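Local atomic coordinates of putative endonuclease/exonuclease/phosphatase family protein (Bacteroides vulgatus ATCC 8482, PDB entry 3G6S), a protein that is probably a hydrolase of the endonuclease/exonuclease/phosphatase family, thought to cut nucleic acids as an endonuclease or a 3'-5' RNA exonuclease. Residues I11-P16 and E46-Q51; N50-L55 and Y78-Y83; K193-T198 and V232-C237. All blocks are in the same frame, centred on the assembly; numbering follows the deposited sequence.

Contact 1: I11-P16 and E46-Q51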
loop_
_atom_site.group_PDB
_atom_site.type_symbol
_atom_site.label_atom_id
_atom_site.label_comp_id
_atom_site.label_asym_id
_atom_site.label_seq_id
_atom_site.Cartn_x
_atom_site.Cartn_y
_atom_site.Cartn_z
ATOM N N ILE A 11 -4.041 -2.053 7.823
ATOM C CA ILE A 11 -4.021 -2.345 9.243
ATOM C C ILE A 11 -5.375 -2.350 9.945
ATOM O O ILE A 11 -5.441 -2.616 11.142
ATOM C CB ILE A 11 -3.098 -1.366 9.975
ATOM C CG1 ILE A 11 -3.637 0.052 9.862
ATOM C CG2 ILE A 11 -1.706 -1.418 9.361
ATOM C CD1 ILE A 11 -2.869 1.037 10.689
ATOM N N ARG A 12 -6.451 -2.074 9.209
ATOM C CA ARG A 12 -7.799 -2.028 9.789
ATOM C C ARG A 12 -7.904 -0.830 10.732
ATOM O O ARG A 12 -7.323 -0.838 11.816
ATOM C CB ARG A 12 -8.094 -3.313 10.566
ATOM C CG ARG A 12 -9.376 -3.257 11.368
ATOM C CD ARG A 12 -10.599 -3.174 10.487
ATOM N NE ARG A 12 -11.785 -2.906 11.291
ATOM C CZ ARG A 12 -13.021 -2.803 10.811
ATOM N NH1 ARG A 12 -13.252 -2.949 9.514
ATOM N NH2 ARG A 12 -14.029 -2.545 11.633
ATOM N N TYR A 13 -8.652 0.191 10.330
ATOM C CA TYR A 13 -8.785 1.383 11.155
ATOM C C TYR A 13 -9.231 1.071 12.583
ATOM O O TYR A 13 -9.900 0.065 12.836
ATOM C CB TYR A 13 -9.751 2.381 10.502
ATOM C CG TYR A 13 -11.202 1.996 10.605
ATOM C CD1 TYR A 13 -11.970 2.387 11.701
ATOM C CD2 TYR A 13 -11.811 1.239 9.609
ATOM C CE1 TYR A 13 -13.313 2.036 11.799
ATOM C CE2 TYR A 13 -13.152 0.881 9.697
ATOM C CZ TYR A 13 -13.898 1.281 10.790
ATOM O OH TYR A 13 -15.230 0.932 10.880
ATOM N N ASP A 14 -8.833 1.945 13.504
ATOM C CA ASP A 14 -9.154 1.832 14.924
ATOM C C ASP A 14 -10.659 1.916 15.167
ATOM O O ASP A 14 -11.272 2.963 14.963
ATOM C CB ASP A 14 -8.461 2.955 15.707
ATOM C CG ASP A 14 -8.703 2.867 17.210
ATOM O OD1 ASP A 14 -9.820 2.483 17.621
ATOM O OD2 ASP A 14 -7.776 3.200 17.983
ATOM N N ASN A 15 -11.243 0.811 15.617
ATOM C CA ASN A 15 -12.673 0.758 15.900
ATOM C C ASN A 15 -12.933 0.020 17.216
ATOM O O ASN A 15 -12.766 -1.202 17.291
ATOM C CB ASN A 15 -13.408 0.053 14.764
ATOM C CG ASN A 15 -14.896 -0.038 15.013
ATOM O OD1 ASN A 15 -15.395 0.463 16.024
ATOM N ND2 ASN A 15 -15.616 -0.679 14.094
ATOM N N PRO A 16 -13.370 0.754 18.260
ATOM C CA PRO A 16 -13.649 0.166 19.579
ATOM C C PRO A 16 -14.601 -1.031 19.555
ATOM O O PRO A 16 -14.583 -1.878 20.454
ATOM C CB PRO A 16 -14.207 1.347 20.374
ATOM C CG PRO A 16 -14.844 2.193 19.322
ATOM C CD PRO A 16 -13.834 2.152 18.205
ATOM N N GLU A 46 -6.064 2.312 5.508
ATOM C CA GLU A 46 -6.974 2.425 6.656
ATOM C C GLU A 46 -6.260 2.844 7.942
ATOM O O GLU A 46 -6.406 2.206 8.979
ATOM C CB GLU A 46 -7.714 1.097 6.901
ATOM C CG GLU A 46 -8.584 0.607 5.746
ATOM C CD GLU A 46 -9.538 -0.519 6.143
ATOM O OE1 GLU A 46 -10.013 -1.253 5.240
ATOM O OE2 GLU A 46 -9.831 -0.668 7.356
ATOM N N VAL A 47 -5.487 3.916 7.883
ATOM C CA VAL A 47 -4.764 4.356 9.064
ATOM C C VAL A 47 -5.313 5.685 9.598
ATOM O O VAL A 47 -5.217 6.723 8.938
ATOM C CB VAL A 47 -3.251 4.489 8.744
ATOM C CG1 VAL A 47 -2.458 4.713 10.014
ATOM C CG2 VAL A 47 -2.759 3.226 8.018
ATOM N N LEU A 48 -5.907 5.656 10.788
ATOM C CA LEU A 48 -6.446 6.877 11.383
ATOM C C LEU A 48 -5.309 7.650 12.053
ATOM O O LEU A 48 -4.251 7.087 12.364
ATOM C CB LEU A 48 -7.542 6.538 12.402
ATOM C CG LEU A 48 -8.819 5.927 11.812
ATOM C CD1 LEU A 48 -9.785 5.550 12.924
ATOM C CD2 LEU A 48 -9.464 6.911 10.854
ATOM N N HIS A 49 -5.536 8.940 12.279
ATOM C CA HIS A 49 -4.520 9.790 12.881
ATOM C C HIS A 49 -3.877 9.264 14.169
ATOM O O HIS A 49 -2.659 9.359 14.347
ATOM C CB HIS A 49 -5.065 11.195 13.129
ATOM C CG HIS A 49 -4.031 12.126 13.667
ATOM N ND1 HIS A 49 -3.715 12.183 15.007
ATOM C CD2 HIS A 49 -3.164 12.953 13.038
ATOM C CE1 HIS A 49 -2.694 13.005 15.180
ATOM N NE2 HIS A 49 -2.340 13.484 14.002
ATOM N N ASN A 50 -4.675 8.711 15.070
ATOM C CA ASN A 50 -4.099 8.193 16.294
ATOM C C ASN A 50 -3.243 6.979 15.962
ATOM O O ASN A 50 -2.205 6.767 16.582
ATOM C CB ASN A 50 -5.202 7.824 17.274
ATOM C CG ASN A 50 -6.117 6.771 16.729
ATOM O OD1 ASN A 50 -5.832 5.578 16.833
ATOM N ND2 ASN A 50 -7.225 7.198 16.129
ATOM N N GLN A 51 -3.671 6.191 14.971
ATOM C CA GLN A 51 -2.912 5.003 14.566
ATOM C C GLN A 51 -1.627 5.432 13.847
ATOM O O GLN A 51 -0.579 4.798 13.985
ATOM C CB GLN A 51 -3.724 4.109 13.626
ATOM C CG GLN A 51 -5.056 3.663 14.175
ATOM C CD GLN A 51 -5.816 2.794 13.206
ATOM O OE1 GLN A 51 -5.648 1.580 13.188
ATOM N NE2 GLN A 51 -6.642 3.414 12.374
#
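Glu46 reaches across to the backbone of Arg12 and Tyr13, while Ile11 reaches back the other way to Val47. The carboxylate of Glu46 is carried there by a chain whose CG lies beside its own backbone N (chi1 -60°) and which runs extended beyond it. Its OE2 takes a weak hydrogen bond from Tyr13 N, 3.3 Å long with an N-H...O angle of 160°, and sits 3.4 Å from Arg12 CA. The same OE2 also meets the edge of the Tyr13 ring, 3.6 Å from CD2 and near the ring plane. Its sister oxygen OE1 accepts a hydrogen bond from Asn10 ND2, just ahead of the first segment. Arg12 turns its guanidinium under Tyr13 CE2 and pairs its NE with Asp18.

Ile11 fills the apolar end. CG1 rests 3.6 Å from Glu46 O, and with chi2 at 173° the chain carries CD1 on to Val47 CG2, 3.5 Å off, the two side chains crossing at about a right angle. At the other end Asp14 points into the start of helix 49-58: its CB packs 3.8 Å from Gln51 CG, and Leu48 CD1 lies 3.6 Å from Asp14 O. Leu48 runs alongside the Tyr13 side chain, CG to CB 3.9 Å.

Strands 2-10 and 41-45 both end here, at the end of the sheet's central strands, where DNase I-like enzymes generally gather their active-site polar groups. The chemistry implies a carboxylate oriented mainly by the Asn10 amide at OE1 and only weakly by Tyr13 N at OE2, beside an apolar patch where Ile11 meets Val47.

Contact 2: N50-L55 and Y78-Y83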
loop_
_atom_site.group_PDB
_atom_site.type_symbol
_atom_site.label_atom_id
_atom_site.label_comp_id
_atom_site.label_asym_id
_atom_site.label_seq_id
_atom_site.Cartn_x
_atom_site.Cartn_y
_atom_site.Cartn_z
ATOM N N ASN A 50 -4.675 8.711 15.070
ATOM C CA ASN A 50 -4.099 8.193 16.294
ATOM C C ASN A 50 -3.243 6.979 15.962
ATOM O O ASN A 50 -2.205 6.767 16.582
ATOM C CB ASN A 50 -5.202 7.824 17.274
ATOM C CG ASN A 50 -6.117 6.771 16.729
ATOM O OD1 ASN A 50 -5.832 5.578 16.833
ATOM N ND2 ASN A 50 -7.225 7.198 16.129
ATOM N N GLN A 51 -3.671 6.191 14.971
ATOM C CA GLN A 51 -2.912 5.003 14.566
ATOM C C GLN A 51 -1.627 5.432 13.847
ATOM O O GLN A 51 -0.579 4.798 13.985
ATOM C CB GLN A 51 -3.724 4.109 13.626
ATOM C CG GLN A 51 -5.056 3.663 14.175
ATOM C CD GLN A 51 -5.816 2.794 13.206
ATOM O OE1 GLN A 51 -5.648 1.580 13.188
ATOM N NE2 GLN A 51 -6.642 3.414 12.374
ATOM N N PHE A 52 -1.711 6.507 13.075
ATOM C CA PHE A 52 -0.542 6.998 12.384
ATOM C C PHE A 52 0.487 7.372 13.444
ATOM O O PHE A 52 1.663 7.026 13.326
ATOM C CB PHE A 52 -0.901 8.220 11.559
ATOM C CG PHE A 52 0.243 8.762 10.767
ATOM C CD1 PHE A 52 0.670 8.121 9.610
ATOM C CD2 PHE A 52 0.890 9.919 11.168
ATOM C CE1 PHE A 52 1.729 8.631 8.858
ATOM C CE2 PHE A 52 1.950 10.436 10.425
ATOM C CZ PHE A 52 2.369 9.790 9.265
ATOM N N GLN A 53 0.041 8.071 14.486
ATOM C CA GLN A 53 0.938 8.486 15.570
ATOM C C GLN A 53 1.548 7.298 16.316
ATOM O O GLN A 53 2.704 7.356 16.732
ATOM C CB GLN A 53 0.202 9.388 16.571
ATOM C CG GLN A 53 -0.032 10.815 16.081
ATOM C CD GLN A 53 1.268 11.527 15.684
ATOM O OE1 GLN A 53 1.856 11.243 14.633
ATOM N NE2 GLN A 53 1.722 12.451 16.529
ATOM N N ASP A 54 0.778 6.226 16.498
ATOM C CA ASP A 54 1.308 5.059 17.185
ATOM C C ASP A 54 2.410 4.426 16.350
ATOM O O ASP A 54 3.409 3.950 16.890
ATOM C CB ASP A 54 0.220 4.016 17.441
ATOM C CG ASP A 54 -0.834 4.499 18.403
ATOM O OD1 ASP A 54 -0.513 5.345 19.273
ATOM O OD2 ASP A 54 -1.986 4.024 18.298
ATOM N N LEU A 55 2.228 4.409 15.030
ATOM C CA LEU A 55 3.234 3.823 14.152
ATOM C C LEU A 55 4.548 4.587 14.288
ATOM O O LEU A 55 5.613 3.983 14.429
ATOM C CB LEU A 55 2.781 3.841 12.685
ATOM C CG LEU A 55 1.986 2.659 12.102
ATOM C CD1 LEU A 55 2.333 1.357 12.822
ATOM C CD2 LEU A 55 0.504 2.937 12.228
ATOM N N TYR A 78 -5.734 7.565 6.567
ATOM C CA TYR A 78 -4.515 7.886 5.843
ATOM C C TYR A 78 -4.183 6.697 4.956
ATOM O O TYR A 78 -4.700 5.593 5.149
ATOM C CB TYR A 78 -3.339 8.047 6.805
ATOM C CG TYR A 78 -3.315 9.299 7.643
ATOM C CD1 TYR A 78 -2.213 10.152 7.601
ATOM C CD2 TYR A 78 -4.362 9.613 8.509
ATOM C CE1 TYR A 78 -2.146 11.283 8.396
ATOM C CE2 TYR A 78 -4.306 10.748 9.311
ATOM C CZ TYR A 78 -3.191 11.576 9.244
ATOM O OH TYR A 78 -3.116 12.705 10.015
ATOM N N ALA A 79 -3.295 6.924 3.997
ATOM C CA ALA A 79 -2.796 5.866 3.109
ATOM C C ALA A 79 -1.314 6.236 3.042
ATOM O O ALA A 79 -0.773 6.507 1.979
ATOM C CB ALA A 79 -3.452 5.970 1.744
ATOM N N PRO A 80 -0.641 6.223 4.201
ATOM C CA PRO A 80 0.770 6.568 4.378
ATOM C C PRO A 80 1.833 5.592 3.911
ATOM O O PRO A 80 1.571 4.416 3.664
ATOM C CB PRO A 80 0.863 6.800 5.878
ATOM C CG PRO A 80 0.016 5.665 6.409
ATOM C CD PRO A 80 -1.175 5.610 5.438
ATOM N N LEU A 81 3.042 6.131 3.794
ATOM C CA LEU A 81 4.230 5.398 3.398
ATOM C C LEU A 81 5.269 5.554 4.505
ATOM O O LEU A 81 5.615 6.671 4.886
ATOM C CB LEU A 81 4.799 5.969 2.094
ATOM C CG LEU A 81 4.146 5.470 0.804
ATOM C CD1 LEU A 81 4.534 6.377 -0.342
ATOM C CD2 LEU A 81 4.561 4.025 0.539
ATOM N N PHE A 82 5.746 4.438 5.041
ATOM C CA PHE A 82 6.776 4.485 6.070
ATOM C C PHE A 82 8.069 3.957 5.475
ATOM O O PHE A 82 8.062 2.972 4.739
ATOM C CB PHE A 82 6.369 3.665 7.298
ATOM C CG PHE A 82 5.372 4.360 8.178
ATOM C CD1 PHE A 82 4.047 4.486 7.782
ATOM C CD2 PHE A 82 5.770 4.934 9.385
ATOM C CE1 PHE A 82 3.121 5.176 8.575
ATOM C CE2 PHE A 82 4.850 5.631 10.190
ATOM C CZ PHE A 82 3.526 5.750 9.780
ATOM N N TYR A 83 9.172 4.624 5.781
ATOM C CA TYR A 83 10.463 4.225 5.247
ATOM C C TYR A 83 11.587 4.410 6.265
ATOM O O TYR A 83 11.442 5.151 7.248
ATOM C CB TYR A 83 10.777 5.058 4.014
ATOM C CG TYR A 83 10.835 6.538 4.296
ATOM C CD1 TYR A 83 9.667 7.309 4.371
ATOM C CD2 TYR A 83 12.064 7.175 4.506
ATOM C CE1 TYR A 83 9.734 8.679 4.648
ATOM C CE2 TYR A 83 12.131 8.536 4.783
ATOM C CZ TYR A 83 10.970 9.281 4.850
ATOM O OH TYR A 83 11.057 10.637 5.107
#
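Phe52 brings its CE1 corner against both Pro80 and Phe82, and this is where the contact is tight. Phe52 CE1 comes within 3.5 Å of Phe82 CZ, the two ring planes meeting obliquely at 55°. Pro80 CB abuts the edge of the Phe52 ring, 3.6 Å from the same CE1. One turn further along the helix, Leu55 closes on Phe82 with its CB 3.6 Å from CZ, the two side chains crossing at about a right angle. Phe52 gets this far because its CG stands anti to the backbone N (chi1 -178°), which throws the ring off the helix toward the strand.

The Tyr78 side is looser. Its ring lies over one face of Phe52 in an offset stack, with centroids 5.0 Å apart, planes at 16°, and a closest approach of 4.1 Å between the CD1 atoms. Phe52 is itself partly exposed, and Asn50 and Gln53, which take no part here, are exposed residues of the helix.

Leu81 points the other way, onto strand 131-138 of the second sheet. Helix 49-58 thus covers the outer face of strand 81-84 through an aromatic cluster, the layering of the DNase I-like alpha/beta sandwich.

Contact 3: K193-T198 and V232-C237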
loop_
_atom_site.group_PDB
_atom_site.type_symbol
_atom_site.label_atom_id
_atom_site.label_comp_id
_atom_site.label_asym_id
_atom_site.label_seq_id
_atom_site.Cartn_x
_atom_site.Cartn_y
_atom_site.Cartn_z
ATOM N N LYS A 193 3.746 -4.625 -13.828
ATOM C CA LYS A 193 3.714 -6.051 -13.530
ATOM C C LYS A 193 3.144 -6.312 -12.132
ATOM O O LYS A 193 3.285 -5.495 -11.224
ATOM C CB LYS A 193 5.133 -6.623 -13.610
ATOM C CG LYS A 193 5.876 -6.322 -14.903
ATOM C CD LYS A 193 5.358 -7.136 -16.088
ATOM C CE LYS A 193 6.263 -6.930 -17.307
ATOM N NZ LYS A 193 5.935 -7.808 -18.471
ATOM N N ASP A 194 2.482 -7.446 -11.969
ATOM C CA ASP A 194 1.939 -7.814 -10.675
ATOM C C ASP A 194 3.100 -8.527 -9.980
ATOM O O ASP A 194 3.478 -9.626 -10.377
ATOM C CB ASP A 194 0.760 -8.767 -10.858
ATOM C CG ASP A 194 0.240 -9.313 -9.545
ATOM O OD1 ASP A 194 0.958 -9.223 -8.529
ATOM O OD2 ASP A 194 -0.883 -9.847 -9.541
ATOM N N ALA A 195 3.679 -7.901 -8.959
ATOM C CA ALA A 195 4.825 -8.498 -8.266
ATOM C C ALA A 195 4.587 -9.935 -7.804
ATOM O O ALA A 195 5.519 -10.736 -7.750
ATOM C CB ALA A 195 5.230 -7.632 -7.070
ATOM N N TYR A 196 3.343 -10.260 -7.467
ATOM C CA TYR A 196 3.025 -11.597 -6.995
ATOM C C TYR A 196 3.094 -12.663 -8.097
ATOM O O TYR A 196 3.488 -13.802 -7.837
ATOM C CB TYR A 196 1.638 -11.600 -6.348
ATOM C CG TYR A 196 1.346 -12.855 -5.567
ATOM C CD1 TYR A 196 2.117 -13.200 -4.458
ATOM C CD2 TYR A 196 0.315 -13.710 -5.940
ATOM C CE1 TYR A 196 1.876 -14.370 -3.742
ATOM C CE2 TYR A 196 0.067 -14.881 -5.221
ATOM C CZ TYR A 196 0.854 -15.203 -4.124
ATOM O OH TYR A 196 0.618 -16.363 -3.416
ATOM N N LYS A 197 2.710 -12.293 -9.318
ATOM C CA LYS A 197 2.729 -13.206 -10.463
ATOM C C LYS A 197 4.088 -13.266 -11.174
ATOM O O LYS A 197 4.326 -14.174 -11.964
ATOM C CB LYS A 197 1.684 -12.791 -11.501
ATOM C CG LYS A 197 0.336 -13.493 -11.412
ATOM C CD LYS A 197 -0.676 -12.710 -10.594
ATOM C CE LYS A 197 -2.084 -13.267 -10.784
ATOM N NZ LYS A 197 -2.485 -13.211 -12.220
ATOM N N THR A 198 4.976 -12.306 -10.921
ATOM C CA THR A 198 6.278 -12.304 -11.590
ATOM C C THR A 198 7.456 -12.631 -10.685
ATOM O O THR A 198 8.587 -12.714 -11.156
ATOM C CB THR A 198 6.573 -10.939 -12.278
ATOM O OG1 THR A 198 6.404 -9.871 -11.334
ATOM C CG2 THR A 198 5.663 -10.729 -13.463
ATOM N N VAL A 232 12.096 -3.124 -12.635
ATOM C CA VAL A 232 12.381 -3.715 -11.341
ATOM C C VAL A 232 12.326 -5.238 -11.363
ATOM O O VAL A 232 11.509 -5.838 -12.058
ATOM C CB VAL A 232 11.451 -3.120 -10.230
ATOM C CG1 VAL A 232 10.270 -2.411 -10.853
ATOM C CG2 VAL A 232 10.982 -4.214 -9.281
ATOM N N LEU A 233 13.235 -5.852 -10.613
ATOM C CA LEU A 233 13.314 -7.298 -10.515
ATOM C C LEU A 233 12.649 -7.779 -9.229
ATOM O O LEU A 233 13.034 -7.369 -8.132
ATOM C CB LEU A 233 14.768 -7.744 -10.509
ATOM C CG LEU A 233 14.947 -9.233 -10.162
ATOM C CD1 LEU A 233 14.332 -10.092 -11.273
ATOM C CD2 LEU A 233 16.426 -9.560 -10.000
ATOM N N VAL A 234 11.656 -8.650 -9.361
ATOM C CA VAL A 234 10.967 -9.168 -8.194
ATOM C C VAL A 234 11.572 -10.492 -7.786
ATOM O O VAL A 234 11.194 -11.534 -8.321
ATOM C CB VAL A 234 9.472 -9.389 -8.458
ATOM C CG1 VAL A 234 8.796 -9.831 -7.171
ATOM C CG2 VAL A 234 8.833 -8.099 -8.993
ATOM N N LYS A 235 12.502 -10.446 -6.835
ATOM C CA LYS A 235 13.179 -11.646 -6.341
ATOM C C LYS A 235 12.222 -12.619 -5.656
ATOM O O LYS A 235 12.230 -13.822 -5.944
ATOM C CB LYS A 235 14.307 -11.256 -5.372
ATOM C CG LYS A 235 15.513 -10.602 -6.055
ATOM C CD LYS A 235 16.503 -10.011 -5.055
ATOM C CE LYS A 235 15.929 -8.773 -4.354
ATOM N NZ LYS A 235 16.848 -8.215 -3.305
ATOM N N SER A 236 11.404 -12.101 -4.744
ATOM C CA SER A 236 10.454 -12.951 -4.040
ATOM C C SER A 236 9.297 -12.208 -3.395
ATOM O O SER A 236 9.353 -11.003 -3.170
ATOM C CB SER A 236 11.173 -13.788 -2.983
ATOM O OG SER A 236 11.869 -12.972 -2.066
ATOM N N CYS A 237 8.244 -12.962 -3.113
ATOM C CA CYS A 237 7.042 -12.443 -2.497
ATOM C C CYS A 237 6.579 -13.369 -1.393
ATOM O O CYS A 237 6.695 -14.592 -1.492
ATOM C CB CYS A 237 5.928 -12.313 -3.533
ATOM S SG CYS A 237 5.993 -10.801 -4.496
HETATM O O HOH W 1 10.915 -12.071 -11.478
#
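In the two-sheet sandwich of the DNase I-like fold, this contact ties the two sheets together near one edge: the short helical turn 195-198, which follows strand 193-194 of the six-stranded sheet, packs on strand 233-239 of the seven-stranded one. Val234 and Cys237 face the turn, whereas Lys235 and Ser236 between them face away and form a classic beta bulge opposite Asp257 of strand 254-260. The extra residue of the bulge lets Val234 and Cys237, three apart, both point at the turn.

Val234 meets the turn with both its methyls. CG1, anti to the backbone N (chi1 -176°), lies 3.4 Å from Ala195 O, while CG2 is 4.1 Å from Ala195 CB and 3.8 Å from Thr198 OG1. Putting an alanine here takes away both branches, which would probably open a gap between strand and turn and take from Thr198 OG1 and Ala195 O the methyls packed against them. Val228 and Leu258 press on the same valine from the two sheets.

Cys237 also approaches this carbonyl: its SG sits 3.3 Å from Ala195 O, and its CB touches the ring of Tyr196 at CD1, 4.0 Å away. No direct hydrogen bond joins the two segments.

The turn is held from within by Asp194 at its N-cap, whose OD2 is bonded to Tyr182. Its OD1 accepts from Tyr196 N at 2.8 Å, with an N-H...O angle of 140°, the donor standing 37° out of the carboxylate plane.

Contacts 1 and 2 are neighbours, their centres about 9 Å apart. Contact 2 begins on the stretch where contact 1 ends: they share Asn50 and Gln51 of helix 49-58, and a probable backbone hydrogen bond from Tyr78 N to Val47 O (2.6 Å) joins them directly. Contact 3 comes later in the chain and lies across the chain's centre, about 29 Å from contact 1 and 25 Å from contact 2, centre to centre, touching neither. Contacts 2 and 3 reach the same seven-stranded sheet, through strands 81-84 and 233-239, toward opposite edges. The first pair packs helix 49-58 and the 11-16 loop at one end of the sheet, while the third joins the two sheets.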